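Local coordinates for DUF1214 domain-containing protein (Burkholderia cenocepacia, PDB 6ANS), which is of unknown function but belongs to the DUF1214 family and binds a sodium ion in the crystal, at residues A[289-294]-A[340-345]; A[283-288]-A[378-383]. All coordinates share one frame; numbering follows the deposited sequence.

Interaction 1. Residues A[289-294]-A[340-345]; sequences EALVID and VIVAAT
Ile-341 and Val-292 face each other across two antiparallel strands, 289-294 and 340-343, as a non-hydrogen-bonded pair. Their side chains run alongside one another on the same face of the sheet. The side chain of Ile-341 can be followed outward from CB. Its CG2 branch is anti to the backbone N and rests on CB of Ala-290 at 4.0 Å. The CG1 branch lies beside the backbone N, with chi1 -52°, and chi2 then bends the chain. This bend brings the tip back to the neighbouring strand. CD1 lies 3.7 Å from CG1 of Val-292 and equally close to its CG2, so it sits against both methyls of the fork. Leu-386 of the C-terminal helix covers Ala-290 and Ile-341 on this face.

The other face carries Leu-291, Ile-293, Val-340 and Val-342. Here CD1 of Ile-293 reaches diagonally to CG2 of Val-342 at 4.0 Å. Leu-285 and Leu-353 also pack on Val-342.

The backbones are joined by two pairs of hydrogen bonds. Leu-291 N meets Val-342 O at 2.9 Å, and Val-342 N returns the bond to Leu-291 O, nearly straight at 171°. Ile-293 and Val-340 exchange the second pair. At the other end, beyond the Leu-291/Val-342 pair, strand 340-343 runs out and a water bridges the two segments. It donates to Glu-289 O at 2.6 Å and accepts from Ala-344 N. This is the regular antiparallel pairing of two central strands in a mixed four-stranded beta-sheet, within the DUF1214 region, with apolar side chains on both faces.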
loop_
_atom_site.group_PDB
_atom_site.type_symbol
_atom_site.label_atom_id
_atom_site.label_comp_id
_atom_site.label_asym_id
_atom_site.label_seq_id
_atom_site.Cartn_x
_atom_site.Cartn_y
_atom_site.Cartn_z
ATOM N N GLU A 289 -16.525 26.404 -20.304
ATOM C CA GLU A 289 -17.452 25.445 -20.882
ATOM C C GLU A 289 -17.901 24.414 -19.855
ATOM O O GLU A 289 -17.200 24.119 -18.880
ATOM C CB GLU A 289 -16.824 24.731 -22.077
ATOM C CG GLU A 289 -16.554 25.649 -23.258
ATOM C CD GLU A 289 -15.880 24.928 -24.398
ATOM O OE1 GLU A 289 -15.044 24.046 -24.117
ATOM O OE2 GLU A 289 -16.194 25.228 -25.571
ATOM N N ALA A 290 -19.082 23.861 -20.096
ATOM C CA ALA A 290 -19.620 22.791 -19.279
ATOM C C ALA A 290 -20.172 21.710 -20.190
ATOM O O ALA A 290 -20.671 21.993 -21.284
ATOM C CB ALA A 290 -20.715 23.303 -18.329
ATOM N N LEU A 291 -20.072 20.468 -19.730
ATOM C CA LEU A 291 -20.665 19.327 -20.412
ATOM C C LEU A 291 -21.942 18.949 -19.677
ATOM O O LEU A 291 -21.896 18.578 -18.498
ATOM C CB LEU A 291 -19.697 18.145 -20.449
ATOM C CG LEU A 291 -20.216 16.945 -21.249
ATOM C CD1 LEU A 291 -20.304 17.268 -22.742
ATOM C CD2 LEU A 291 -19.372 15.721 -21.006
ATOM N N VAL A 292 -23.073 19.028 -20.373
ATOM C CA VAL A 292 -24.375 18.724 -19.797
ATOM C C VAL A 292 -24.762 17.316 -20.216
ATOM O O VAL A 292 -24.955 17.047 -21.407
ATOM C CB VAL A 292 -25.439 19.734 -20.248
ATOM C CG1 VAL A 292 -26.778 19.428 -19.567
ATOM C CG2 VAL A 292 -24.974 21.164 -19.966
ATOM N N ILE A 293 -24.888 16.422 -19.237
ATOM C CA ILE A 293 -25.258 15.029 -19.459
ATOM C C ILE A 293 -26.680 14.831 -18.956
ATOM O O ILE A 293 -27.021 15.286 -17.858
ATOM C CB ILE A 293 -24.290 14.068 -18.744
ATOM C CG1 ILE A 293 -22.829 14.450 -19.029
ATOM C CG2 ILE A 293 -24.564 12.624 -19.140
ATOM C CD1 ILE A 293 -21.823 13.681 -18.183
ATOM N N ASP A 294 -27.503 14.141 -19.752
ATOM C CA ASP A 294 -28.911 13.927 -19.442
ATOM C C ASP A 294 -29.302 12.489 -19.720
ATOM O O ASP A 294 -28.937 11.930 -20.759
ATOM C CB ASP A 294 -29.828 14.827 -20.276
ATOM C CG ASP A 294 -29.837 16.254 -19.801
ATOM O OD1 ASP A 294 -30.346 16.511 -18.693
ATOM O OD2 ASP A 294 -29.323 17.119 -20.538
ATOM N N VAL A 340 -26.502 15.768 -14.993
ATOM C CA VAL A 340 -25.191 15.857 -14.356
ATOM C C VAL A 340 -24.334 16.815 -15.178
ATOM O O VAL A 340 -24.216 16.653 -16.400
ATOM C CB VAL A 340 -24.501 14.481 -14.258
ATOM C CG1 VAL A 340 -23.140 14.626 -13.611
ATOM C CG2 VAL A 340 -25.361 13.485 -13.486
ATOM N N ILE A 341 -23.695 17.773 -14.508
ATOM C CA ILE A 341 -22.937 18.827 -15.176
ATOM C C ILE A 341 -21.459 18.673 -14.842
ATOM O O ILE A 341 -21.084 18.656 -13.664
ATOM C CB ILE A 341 -23.427 20.222 -14.759
ATOM C CG1 ILE A 341 -24.945 20.345 -14.928
ATOM C CG2 ILE A 341 -22.655 21.293 -15.512
ATOM C CD1 ILE A 341 -25.395 20.652 -16.327
ATOM N N VAL A 342 -20.627 18.572 -15.879
ATOM C CA VAL A 342 -19.169 18.583 -15.760
ATOM C C VAL A 342 -18.703 20.021 -15.982
ATOM O O VAL A 342 -18.960 20.593 -17.047
ATOM C CB VAL A 342 -18.522 17.631 -16.782
ATOM C CG1 VAL A 342 -17.028 17.583 -16.605
ATOM C CG2 VAL A 342 -19.111 16.232 -16.684
ATOM N N ALA A 343 -18.016 20.609 -14.995
ATOM C CA ALA A 343 -17.608 22.014 -15.070
ATOM C C ALA A 343 -16.580 22.329 -13.986
ATOM O O ALA A 343 -16.335 21.531 -13.076
ATOM C CB ALA A 343 -18.812 22.949 -14.946
ATOM N N ALA A 344 -15.986 23.523 -14.089
ATOM C CA ALA A 344 -14.984 23.958 -13.116
ATOM C C ALA A 344 -15.603 24.398 -11.790
ATOM O O ALA A 344 -14.956 24.289 -10.742
ATOM C CB ALA A 344 -14.154 25.108 -13.695
ATOM N N THR A 345 -16.821 24.935 -11.815
ATOM C CA THR A 345 -17.552 25.295 -10.608
ATOM C C THR A 345 -18.994 24.825 -10.750
ATOM O O THR A 345 -19.502 24.673 -11.864
ATOM C CB THR A 345 -17.498 26.811 -10.338
ATOM O OG1 THR A 345 -17.964 27.520 -11.494
ATOM C CG2 THR A 345 -16.085 27.261 -9.988
HETATM O O HOH W 1 -15.795 24.900 -16.836
#

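Interaction 2. Residues A[283-288]-A[378-383]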
loop_
_atom_site.group_PDB
_atom_site.type_symbol
_atom_site.label_atom_id
_atom_site.label_comp_id
_atom_site.label_asym_id
_atom_site.label_seq_id
_atom_site.Cartn_x
_atom_site.Cartn_y
_atom_site.Cartn_z
ATOM N N TRP A 283 -13.378 13.501 -22.692
ATOM C CA TRP A 283 -14.002 14.813 -22.643
ATOM C C TRP A 283 -12.920 15.881 -22.734
ATOM O O TRP A 283 -11.759 15.650 -22.388
ATOM C CB TRP A 283 -14.834 15.006 -21.364
ATOM C CG TRP A 283 -14.033 14.857 -20.109
ATOM C CD1 TRP A 283 -13.810 13.714 -19.410
ATOM C CD2 TRP A 283 -13.307 15.890 -19.431
ATOM N NE1 TRP A 283 -13.007 13.972 -18.321
ATOM C CE2 TRP A 283 -12.698 15.304 -18.306
ATOM C CE3 TRP A 283 -13.142 17.259 -19.648
ATOM C CZ2 TRP A 283 -11.925 16.039 -17.403
ATOM C CZ3 TRP A 283 -12.368 17.986 -18.753
ATOM C CH2 TRP A 283 -11.761 17.370 -17.649
ATOM N N SER A 284 -13.322 17.060 -23.201
ATOM C CA SER A 284 -12.416 18.184 -23.397
ATOM C C SER A 284 -13.205 19.471 -23.221
ATOM O O SER A 284 -14.128 19.734 -23.997
ATOM C CB SER A 284 -11.782 18.123 -24.794
ATOM O OG SER A 284 -10.956 19.246 -25.027
ATOM N N LEU A 285 -12.841 20.273 -22.219
ATOM C CA LEU A 285 -13.607 21.469 -21.887
ATOM C C LEU A 285 -12.685 22.631 -21.564
ATOM O O LEU A 285 -11.777 22.496 -20.740
ATOM C CB LEU A 285 -14.536 21.227 -20.691
ATOM C CG LEU A 285 -15.713 20.270 -20.863
ATOM C CD1 LEU A 285 -16.349 19.979 -19.493
ATOM C CD2 LEU A 285 -16.731 20.861 -21.831
ATOM N N ALA A 286 -12.946 23.777 -22.188
ATOM C CA ALA A 286 -12.325 25.014 -21.751
ATOM C C ALA A 286 -12.887 25.426 -20.392
ATOM O O ALA A 286 -13.904 24.905 -19.923
ATOM C CB ALA A 286 -12.550 26.126 -22.778
ATOM N N ALA A 287 -12.213 26.387 -19.757
ATOM C CA ALA A 287 -12.613 26.806 -18.416
ATOM C C ALA A 287 -14.032 27.365 -18.393
ATOM O O ALA A 287 -14.747 27.188 -17.401
ATOM C CB ALA A 287 -11.626 27.843 -17.877
ATOM N N ASP A 288 -14.468 28.005 -19.479
ATOM C CA ASP A 288 -15.789 28.616 -19.544
ATOM C C ASP A 288 -16.853 27.677 -20.099
ATOM O O ASP A 288 -17.982 28.119 -20.344
ATOM C CB ASP A 288 -15.755 29.892 -20.395
ATOM C CG ASP A 288 -15.344 29.633 -21.844
ATOM O OD1 ASP A 288 -15.052 28.474 -22.202
ATOM O OD2 ASP A 288 -15.352 30.593 -22.643
ATOM N N THR A 378 -25.498 14.175 -24.355
ATOM C CA THR A 378 -24.589 15.205 -23.881
ATOM C C THR A 378 -24.667 16.414 -24.802
ATOM O O THR A 378 -25.035 16.303 -25.974
ATOM C CB THR A 378 -23.134 14.718 -23.843
ATOM O OG1 THR A 378 -22.664 14.549 -25.186
ATOM C CG2 THR A 378 -23.017 13.387 -23.090
ATOM N N ARG A 379 -24.300 17.575 -24.260
ATOM C CA ARG A 379 -24.066 18.759 -25.074
ATOM C C ARG A 379 -23.133 19.690 -24.311
ATOM O O ARG A 379 -23.083 19.665 -23.078
ATOM C CB ARG A 379 -25.372 19.466 -25.452
ATOM C CG ARG A 379 -26.091 20.142 -24.315
ATOM C CD ARG A 379 -27.485 20.598 -24.747
ATOM N NE ARG A 379 -28.090 21.493 -23.764
ATOM C CZ ARG A 379 -28.716 21.077 -22.667
ATOM N NH1 ARG A 379 -28.809 19.776 -22.417
ATOM N NH2 ARG A 379 -29.238 21.960 -21.819
ATOM N N VAL A 380 -22.340 20.452 -25.060
ATOM C CA VAL A 380 -21.415 21.431 -24.498
ATOM C C VAL A 380 -22.038 22.818 -24.565
ATOM O O VAL A 380 -22.522 23.241 -25.621
ATOM C CB VAL A 380 -20.063 21.407 -25.229
ATOM C CG1 VAL A 380 -19.156 22.501 -24.672
ATOM C CG2 VAL A 380 -19.408 20.037 -25.086
ATOM N N VAL A 381 -22.036 23.526 -23.435
ATOM C CA VAL A 381 -22.535 24.894 -23.362
ATOM C C VAL A 381 -21.521 25.746 -22.606
ATOM O O VAL A 381 -20.545 25.246 -22.045
ATOM C CB VAL A 381 -23.917 24.987 -22.688
ATOM C CG1 VAL A 381 -24.916 24.066 -23.382
ATOM C CG2 VAL A 381 -23.794 24.650 -21.210
ATOM N N LYS A 382 -21.763 27.054 -22.607
ATOM C CA LYS A 382 -20.982 27.958 -21.777
ATOM C C LYS A 382 -21.446 27.841 -20.328
ATOM O O LYS A 382 -22.651 27.862 -20.051
ATOM C CB LYS A 382 -21.140 29.398 -22.268
ATOM C CG LYS A 382 -20.494 29.679 -23.617
ATOM C CD LYS A 382 -18.994 29.815 -23.489
ATOM C CE LYS A 382 -18.335 30.045 -24.839
ATOM N NZ LYS A 382 -16.867 30.250 -24.686
ATOM N N LEU A 383 -20.488 27.703 -19.402
ATOM C CA LEU A 383 -20.835 27.569 -17.988
ATOM C C LEU A 383 -21.616 28.773 -17.486
ATOM O O LEU A 383 -22.445 28.643 -16.577
ATOM C CB LEU A 383 -19.564 27.401 -17.155
ATOM C CG LEU A 383 -19.693 27.277 -15.634
ATOM C CD1 LEU A 383 -20.641 26.167 -15.233
ATOM C CD2 LEU A 383 -18.315 27.094 -14.992
#
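Asp-288 reaches Lys-382 with its side chain and Leu-383 with its main chain. The aspartate CG stands between its own backbone N and carbonyl carbon, with chi1 62°. This turns the carboxylate toward the lysine. Lys-382 starts with CG beside its backbone N, bends at chi2 (-77°), and is extended from there to NZ. The bend carries the chain past the carbonyl of Asp-288, with CD at 3.7 Å from Asp-288 O. NZ then closes a salt bridge to Asp-288 OD2 at 2.6 Å. It comes from above the carboxylate plane, 49° out of it. OD1 of Asp-288 stays farther from NZ, at 3.6 Å, so the grip is one-sided.

Leu-383 N donates to Asp-288 O at 2.7 Å, also from above the carbonyl plane. CA of Lys-382 makes a CA-H...O contact with the same oxygen at 3.3 Å. CB of Leu-383 lies close to it as well.

Earlier in both segments, CD2 of Leu-285 touches CG1 of Val-380 at 4.1 Å. The two side chains overlap flank to flank, running in opposite senses. Leu-291 packs on both of them from the neighbouring strand.

The loop before strand 289-295 is thus tied to the end of strand 377-382 by one ion pair and one backbone bond. The charged partners sit toward the surface, where solvent would probably weaken their attraction. The backbone bond involves no ionised group, so it should be less sensitive to the ionisation of the two side chains.

Overall arrangement
Both interactions reach the same mixed sheet, and their centres lie about 7 Å apart. Interaction 1 is the buried one. It pairs the two inner strands by backbone bonds and apolar side chains. Interaction 2 is partly buried and nearer the surface. It joins the loop leading into strand 289-295 to the edge strand 377-382, and adds a salt bridge. The two share a border, because strand 289-295 also pairs with strand 377-382: Ala-290 N probably bonds to Val-381 O, and Val-292 N to Arg-379 O. Packing continues between them, with Leu-285 CD1 against Val-342 O and Leu-383 CD2 against Thr-345 OG1.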